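Local coordinates for DR2417 (Deinococcus radiodurans, PDB 4XWW), which probably degrades and matures RNA as a 5'-3' exonuclease, and possibly an endonuclease, of the metallo-beta-lactamase superfamily, working as a homodimer, at residues Thr243-Ala246 with Ser247-Tyr250; Ser272-Lys275 with Tyr276-Ala280. All coordinates share one frame; numbering follows the deposited sequence.

Interaction 1: residues Thr243-Ala246 with Ser247-Tyr250. With nucleotides of chain C.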
loop_
_atom_site.group_PDB
_atom_site.type_symbol
_atom_site.label_atom_id
_atom_site.label_comp_id
_atom_site.label_asym_id
_atom_site.label_seq_id
_atom_site.Cartn_x
_atom_site.Cartn_y
_atom_site.Cartn_z
ATOM N N THR A 243 -18.739 2.653 -9.316
ATOM C CA THR A 243 -17.785 3.744 -9.099
ATOM C C THR A 243 -16.684 3.672 -10.118
ATOM O O THR A 243 -16.304 2.597 -10.581
ATOM C CB THR A 243 -17.177 3.712 -7.669
ATOM O OG1 THR A 243 -16.367 4.875 -7.458
ATOM C CG2 THR A 243 -16.306 2.462 -7.463
ATOM N N THR A 244 -16.206 4.851 -10.526
ATOM C CA THR A 244 -15.094 4.973 -11.434
ATOM C C THR A 244 -14.545 6.380 -11.162
ATOM O O THR A 244 -15.075 7.075 -10.295
ATOM C CB THR A 244 -15.552 4.779 -12.895
ATOM O OG1 THR A 244 -14.427 4.672 -13.762
ATOM C CG2 THR A 244 -16.455 5.926 -13.322
ATOM N N PHE A 245 -13.489 6.808 -11.850
ATOM C CA PHE A 245 -13.037 8.196 -11.702
ATOM C C PHE A 245 -14.134 9.130 -12.202
ATOM O O PHE A 245 -14.709 8.866 -13.245
ATOM C CB PHE A 245 -11.738 8.447 -12.492
ATOM C CG PHE A 245 -10.698 7.374 -12.316
ATOM C CD1 PHE A 245 -10.131 7.139 -11.079
ATOM C CD2 PHE A 245 -10.285 6.606 -13.396
ATOM C CE1 PHE A 245 -9.173 6.151 -10.917
ATOM C CE2 PHE A 245 -9.325 5.617 -13.243
ATOM C CZ PHE A 245 -8.770 5.390 -12.004
ATOM N N ALA A 246 -14.426 10.230 -11.500
ATOM C CA ALA A 246 -15.500 11.134 -11.950
ATOM C C ALA A 246 -15.191 11.766 -13.308
ATOM O O ALA A 246 -16.089 12.175 -14.029
ATOM C CB ALA A 246 -15.762 12.229 -10.924
ATOM N N SER A 247 -13.913 11.807 -13.650
ATOM C CA SER A 247 -13.487 12.398 -14.911
ATOM C C SER A 247 -13.426 11.406 -16.077
ATOM O O SER A 247 -13.024 11.773 -17.189
ATOM C CB SER A 247 -12.122 13.056 -14.734
ATOM O OG SER A 247 -11.098 12.095 -14.563
ATOM N N GLN A 248 -13.811 10.146 -15.840
ATOM C CA GLN A 248 -13.769 9.163 -16.917
ATOM C C GLN A 248 -15.028 9.336 -17.737
ATOM O O GLN A 248 -15.951 8.524 -17.674
ATOM C CB GLN A 248 -13.662 7.722 -16.401
ATOM C CG GLN A 248 -12.503 6.926 -17.032
ATOM C CD GLN A 248 -12.564 6.764 -18.566
ATOM O OE1 GLN A 248 -13.397 7.362 -19.266
ATOM N NE2 GLN A 248 -11.652 5.953 -19.090
ATOM N N VAL A 249 -15.055 10.416 -18.507
ATOM C CA VAL A 249 -16.253 10.784 -19.237
ATOM C C VAL A 249 -16.677 9.734 -20.251
ATOM O O VAL A 249 -17.871 9.479 -20.375
ATOM C CB VAL A 249 -16.075 12.138 -19.964
ATOM C CG1 VAL A 249 -17.368 12.520 -20.649
ATOM C CG2 VAL A 249 -15.657 13.225 -18.956
ATOM N N TYR A 250 -15.735 9.131 -20.981
ATOM C CA TYR A 250 -16.143 8.078 -21.925
ATOM C C TYR A 250 -16.837 6.908 -21.219
ATOM O O TYR A 250 -17.909 6.464 -21.637
ATOM C CB TYR A 250 -14.959 7.522 -22.706
ATOM C CG TYR A 250 -14.192 8.540 -23.503
ATOM C CD1 TYR A 250 -14.842 9.559 -24.209
ATOM C CD2 TYR A 250 -12.811 8.478 -23.561
ATOM C CE1 TYR A 250 -14.101 10.501 -24.951
ATOM C CE2 TYR A 250 -12.081 9.388 -24.291
ATOM C CZ TYR A 250 -12.718 10.391 -24.980
ATOM O OH TYR A 250 -11.940 11.279 -25.683
ATOM P P U C 5 -12.427 11.564 -8.106
ATOM O OP1 U C 5 -11.716 10.280 -7.922
ATOM O OP2 U C 5 -13.663 11.606 -8.912
ATOM O "O5'" U C 5 -12.762 12.158 -6.669
ATOM C "C5'" U C 5 -13.662 11.453 -5.802
ATOM C "C4'" U C 5 -13.315 11.698 -4.355
ATOM O "O4'" U C 5 -11.982 12.265 -4.240
ATOM C "C3'" U C 5 -14.188 12.709 -3.633
ATOM O "O3'" U C 5 -15.447 12.169 -3.262
ATOM C "C2'" U C 5 -13.306 13.069 -2.448
ATOM O "O2'" U C 5 -13.295 12.074 -1.448
ATOM C "C1'" U C 5 -11.936 13.141 -3.122
ATOM N N1 U C 5 -11.622 14.496 -3.596
ATOM C C2 U C 5 -11.110 15.388 -2.674
ATOM O O2 U C 5 -10.893 15.086 -1.514
ATOM N N3 U C 5 -10.850 16.640 -3.167
ATOM C C4 U C 5 -11.054 17.092 -4.452
ATOM O O4 U C 5 -10.767 18.255 -4.740
ATOM C C5 U C 5 -11.597 16.114 -5.346
ATOM C C6 U C 5 -11.863 14.882 -4.895
ATOM P P U C 4 -8.621 13.324 -12.221
ATOM O OP1 U C 4 -9.760 13.092 -13.136
ATOM O OP2 U C 4 -7.476 14.150 -12.664
ATOM O "O5'" U C 4 -9.245 13.929 -10.886
ATOM C "C5'" U C 4 -8.508 13.947 -9.656
ATOM C "C4'" U C 4 -8.952 12.816 -8.761
ATOM O "O4'" U C 4 -7.926 12.587 -7.757
ATOM C "C3'" U C 4 -10.246 13.049 -7.983
ATOM O "O3'" U C 4 -11.392 12.621 -8.720
ATOM C "C2'" U C 4 -9.973 12.316 -6.674
ATOM O "O2'" U C 4 -10.075 10.911 -6.763
ATOM C "C1'" U C 4 -8.500 12.650 -6.467
ATOM N N1 U C 4 -8.279 14.001 -5.933
ATOM C C2 U C 4 -7.991 14.119 -4.588
ATOM O O2 U C 4 -7.912 13.161 -3.841
ATOM N N3 U C 4 -7.796 15.406 -4.153
ATOM C C4 U C 4 -7.859 16.561 -4.903
ATOM O O4 U C 4 -7.658 17.648 -4.361
ATOM C C5 U C 4 -8.163 16.354 -6.285
ATOM C C6 U C 4 -8.358 15.111 -6.742
#
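Phe245 and Gln248 close a type I beta turn, Gln248 N donating to Phe245 O over 3.0 Å with an N-H...O angle of 166°. The donor sits well above the carbonyl plane. Gln248 is also the centre of an inverse gamma turn, in which Val249 N makes a weak bond back to Ser247 O, and it is the N-cap of helix 249-261, its side-chain OE1 bonded to Arg251 N. Chi1 sets Gln248 CG at the edge of the Phe245 ring, near its plane and 4.3 Å from Phe245 CD2; the bend at chi2 then turns the amide toward Arg251 N. Nearer the backbone, Gln248 CB packs on Phe245 O at 3.5 Å and lies 4.1 Å from Thr244 OG1, the two side chains crossing at about a right angle. That hydroxyl, placed trans to the backbone N (chi1 -170°), has its own acceptor in Ser343 O.

This is the link between the first strand of the beta-CASP domain's parallel sheet and the helix that follows, and its turn presents a backbone N-H to the RNA. Ala246 N donates to OP2 of U5 of chain C at 3.0 Å with an angle of 150°, so a main-chain donor holds the phosphate oxygen, and Ala246 CB lies against the same oxygen. Ser247 faces the phosphate of U4 of chain C, although the modelled approach there is too close to be trusted in detail. Phe245 belongs to a UMP-binding site observed for this protein; in this complex Phe245 packs on a sugar of the RNA and lies near His377, a predicted substrate-binding residue.

Interaction 2: residues Ser272-Lys275 with Tyr276-Ala280. With nucleotides of chain C.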
loop_
_atom_site.group_PDB
_atom_site.type_symbol
_atom_site.label_atom_id
_atom_site.label_comp_id
_atom_site.label_asym_id
_atom_site.label_seq_id
_atom_site.Cartn_x
_atom_site.Cartn_y
_atom_site.Cartn_z
ATOM N N SER A 272 -17.900 15.407 -6.680
ATOM C CA SER A 272 -17.007 15.370 -7.829
ATOM C C SER A 272 -17.689 14.818 -9.092
ATOM O O SER A 272 -17.418 15.281 -10.198
ATOM C CB SER A 272 -15.759 14.552 -7.491
ATOM O OG SER A 272 -14.619 15.095 -8.135
ATOM N N MET A 273 -18.569 13.832 -8.937
ATOM C CA MET A 273 -19.299 13.302 -10.085
ATOM C C MET A 273 -20.142 14.384 -10.742
ATOM O O MET A 273 -20.160 14.516 -11.966
ATOM C CB MET A 273 -20.202 12.137 -9.676
ATOM C CG MET A 273 -19.493 10.811 -9.639
ATOM S SD MET A 273 -19.093 10.165 -11.267
ATOM C CE MET A 273 -18.030 8.800 -10.790
ATOM N N ILE A 274 -20.848 15.147 -9.915
ATOM C CA ILE A 274 -21.693 16.234 -10.401
ATOM C C ILE A 274 -20.847 17.310 -11.090
ATOM O O ILE A 274 -21.237 17.859 -12.124
ATOM C CB ILE A 274 -22.505 16.835 -9.245
ATOM C CG1 ILE A 274 -23.478 15.780 -8.712
ATOM C CG2 ILE A 274 -23.258 18.079 -9.689
ATOM C CD1 ILE A 274 -23.801 15.916 -7.241
ATOM N N LYS A 275 -19.672 17.571 -10.532
ATOM C CA LYS A 275 -18.784 18.590 -11.069
ATOM C C LYS A 275 -18.278 18.242 -12.465
ATOM O O LYS A 275 -18.373 19.060 -13.371
ATOM C CB LYS A 275 -17.588 18.823 -10.136
ATOM C CG LYS A 275 -16.526 19.739 -10.747
ATOM C CD LYS A 275 -15.302 19.873 -9.861
ATOM C CE LYS A 275 -14.075 19.285 -10.533
ATOM N NZ LYS A 275 -13.438 18.251 -9.668
ATOM N N TYR A 276 -17.729 17.040 -12.641
ATOM C CA TYR A 276 -17.205 16.657 -13.949
ATOM C C TYR A 276 -18.324 16.488 -14.965
ATOM O O TYR A 276 -18.150 16.837 -16.139
ATOM C CB TYR A 276 -16.355 15.384 -13.870
ATOM C CG TYR A 276 -14.961 15.679 -13.394
ATOM C CD1 TYR A 276 -13.982 16.110 -14.280
ATOM C CD2 TYR A 276 -14.634 15.578 -12.052
ATOM C CE1 TYR A 276 -12.704 16.412 -13.838
ATOM C CE2 TYR A 276 -13.357 15.865 -11.604
ATOM C CZ TYR A 276 -12.400 16.286 -12.496
ATOM O OH TYR A 276 -11.139 16.581 -12.030
ATOM N N ALA A 277 -19.470 15.989 -14.514
ATOM C CA ALA A 277 -20.617 15.809 -15.398
ATOM C C ALA A 277 -21.056 17.173 -15.947
ATOM O O ALA A 277 -21.419 17.303 -17.123
ATOM C CB ALA A 277 -21.768 15.126 -14.671
ATOM N N GLN A 278 -21.003 18.186 -15.086
ATOM C CA GLN A 278 -21.381 19.535 -15.482
ATOM C C GLN A 278 -20.455 20.059 -16.564
ATOM O O GLN A 278 -20.919 20.560 -17.583
ATOM C CB GLN A 278 -21.369 20.480 -14.285
ATOM C CG GLN A 278 -22.640 20.447 -13.472
ATOM C CD GLN A 278 -22.581 21.375 -12.277
ATOM O OE1 GLN A 278 -21.640 22.158 -12.131
ATOM N NE2 GLN A 278 -23.586 21.290 -11.411
ATOM N N ALA A 279 -19.149 19.927 -16.335
ATOM C CA ALA A 279 -18.141 20.365 -17.290
ATOM C C ALA A 279 -18.219 19.577 -18.596
ATOM O O ALA A 279 -18.108 20.161 -19.672
ATOM C CB ALA A 279 -16.742 20.240 -16.680
ATOM N N ALA A 280 -18.390 18.256 -18.500
ATOM C CA ALA A 280 -18.497 17.415 -19.692
ATOM C C ALA A 280 -19.744 17.781 -20.508
ATOM O O ALA A 280 -19.692 17.829 -21.730
ATOM C CB ALA A 280 -18.523 15.947 -19.318
ATOM P P U C 5 -12.427 11.564 -8.106
ATOM O OP1 U C 5 -11.716 10.280 -7.922
ATOM O OP2 U C 5 -13.663 11.606 -8.912
ATOM O "O5'" U C 5 -12.762 12.158 -6.669
ATOM C "C5'" U C 5 -13.662 11.453 -5.802
ATOM C "C4'" U C 5 -13.315 11.698 -4.355
ATOM O "O4'" U C 5 -11.982 12.265 -4.240
ATOM C "C3'" U C 5 -14.188 12.709 -3.633
ATOM O "O3'" U C 5 -15.447 12.169 -3.262
ATOM C "C2'" U C 5 -13.306 13.069 -2.448
ATOM O "O2'" U C 5 -13.295 12.074 -1.448
ATOM C "C1'" U C 5 -11.936 13.141 -3.122
ATOM N N1 U C 5 -11.622 14.496 -3.596
ATOM C C2 U C 5 -11.110 15.388 -2.674
ATOM O O2 U C 5 -10.893 15.086 -1.514
ATOM N N3 U C 5 -10.850 16.640 -3.167
ATOM C C4 U C 5 -11.054 17.092 -4.452
ATOM O O4 U C 5 -10.767 18.255 -4.740
ATOM C C5 U C 5 -11.597 16.114 -5.346
ATOM C C6 U C 5 -11.863 14.882 -4.895
ATOM P P U C 6 -16.730 13.110 -3.254
ATOM O OP1 U C 6 -17.921 12.277 -2.942
ATOM O OP2 U C 6 -16.697 13.969 -4.471
ATOM O "O5'" U C 6 -16.461 14.083 -2.017
ATOM C "C5'" U C 6 -16.201 13.582 -0.716
ATOM C "C4'" U C 6 -15.744 14.684 0.207
ATOM O "O4'" U C 6 -14.485 15.230 -0.269
ATOM C "C3'" U C 6 -16.664 15.892 0.283
ATOM O "O3'" U C 6 -17.760 15.702 1.158
ATOM C "C2'" U C 6 -15.718 17.008 0.703
ATOM O "O2'" U C 6 -15.427 16.927 2.090
ATOM C "C1'" U C 6 -14.458 16.630 -0.073
ATOM N N1 U C 6 -14.400 17.305 -1.394
ATOM C C2 U C 6 -13.834 18.566 -1.441
ATOM O O2 U C 6 -13.385 19.124 -0.455
ATOM N N3 U C 6 -13.808 19.150 -2.687
ATOM C C4 U C 6 -14.284 18.619 -3.869
ATOM O O4 U C 6 -14.188 19.270 -4.912
ATOM C C5 U C 6 -14.858 17.314 -3.740
ATOM C C6 U C 6 -14.894 16.724 -2.540
#
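Ser272 and Tyr276 lie one turn apart near the start of helix 271-282 of the beta-CASP domain, and regular alpha-helical i to i+4 bonds run from here onward. Tyr276 N to Ser272 O is nearly straight (3.0 Å, 172°); Ala277 N to Met273 O and Gln278 N to Ile274 O follow, and Ala279 N to Lys275 O is slightly longer at 3.2 Å.

The hydrogen bond to the RNA comes from the backbone. Ser272 N, in the first turn, donates to OP2 of U6 of chain C at 2.9 Å, where the helix dipole probably favours the phosphate; Ser272 CB lies beside the same phosphate oxygen. Ser272 OG, by contrast, is buried without a polar partner; it stays 3.7 Å from OP2 of U5 of chain C and meets the Tyr276 ring at its edge, in plane.

Among the van der Waals contacts, Ile274 and Gln278 run side by side on the exposed flank, Ile274 CG2 beside Gln278 NE2. Tyr276 packs on Leu114 of helix 109-122. Lys275 starts out extended, CG trans to the backbone N (chi1 172°), then bends at chi3 and chi4 to follow its neighbour; its CE makes a CH-pi contact over one face of the Tyr276 ring, 4.1 Å from the centroid, and Lys275 NZ comes within 3.1 Å of Tyr276 CE2.

How the interactions relate
From the N terminus, the chain leaves strand 240-243, rounds the turn of interaction 1 and enters helix 249-261; strand 265-269 then leads into helix 271-282, which carries interaction 2. Both contacts are local, one rounding a turn and the other following a helix, and they lie in series without nesting or crossing. In space they meet: Ala246 O lies 3.2 Å from Tyr276 CB, Ser247 CB packs on Tyr276 CE1, and Met273 CE reaches Thr244 O. The strand-to-helix turn is thereby tied to helix 271-282, and together they offer backbone N-H groups to the successive phosphates of U5 and U6 of chain C.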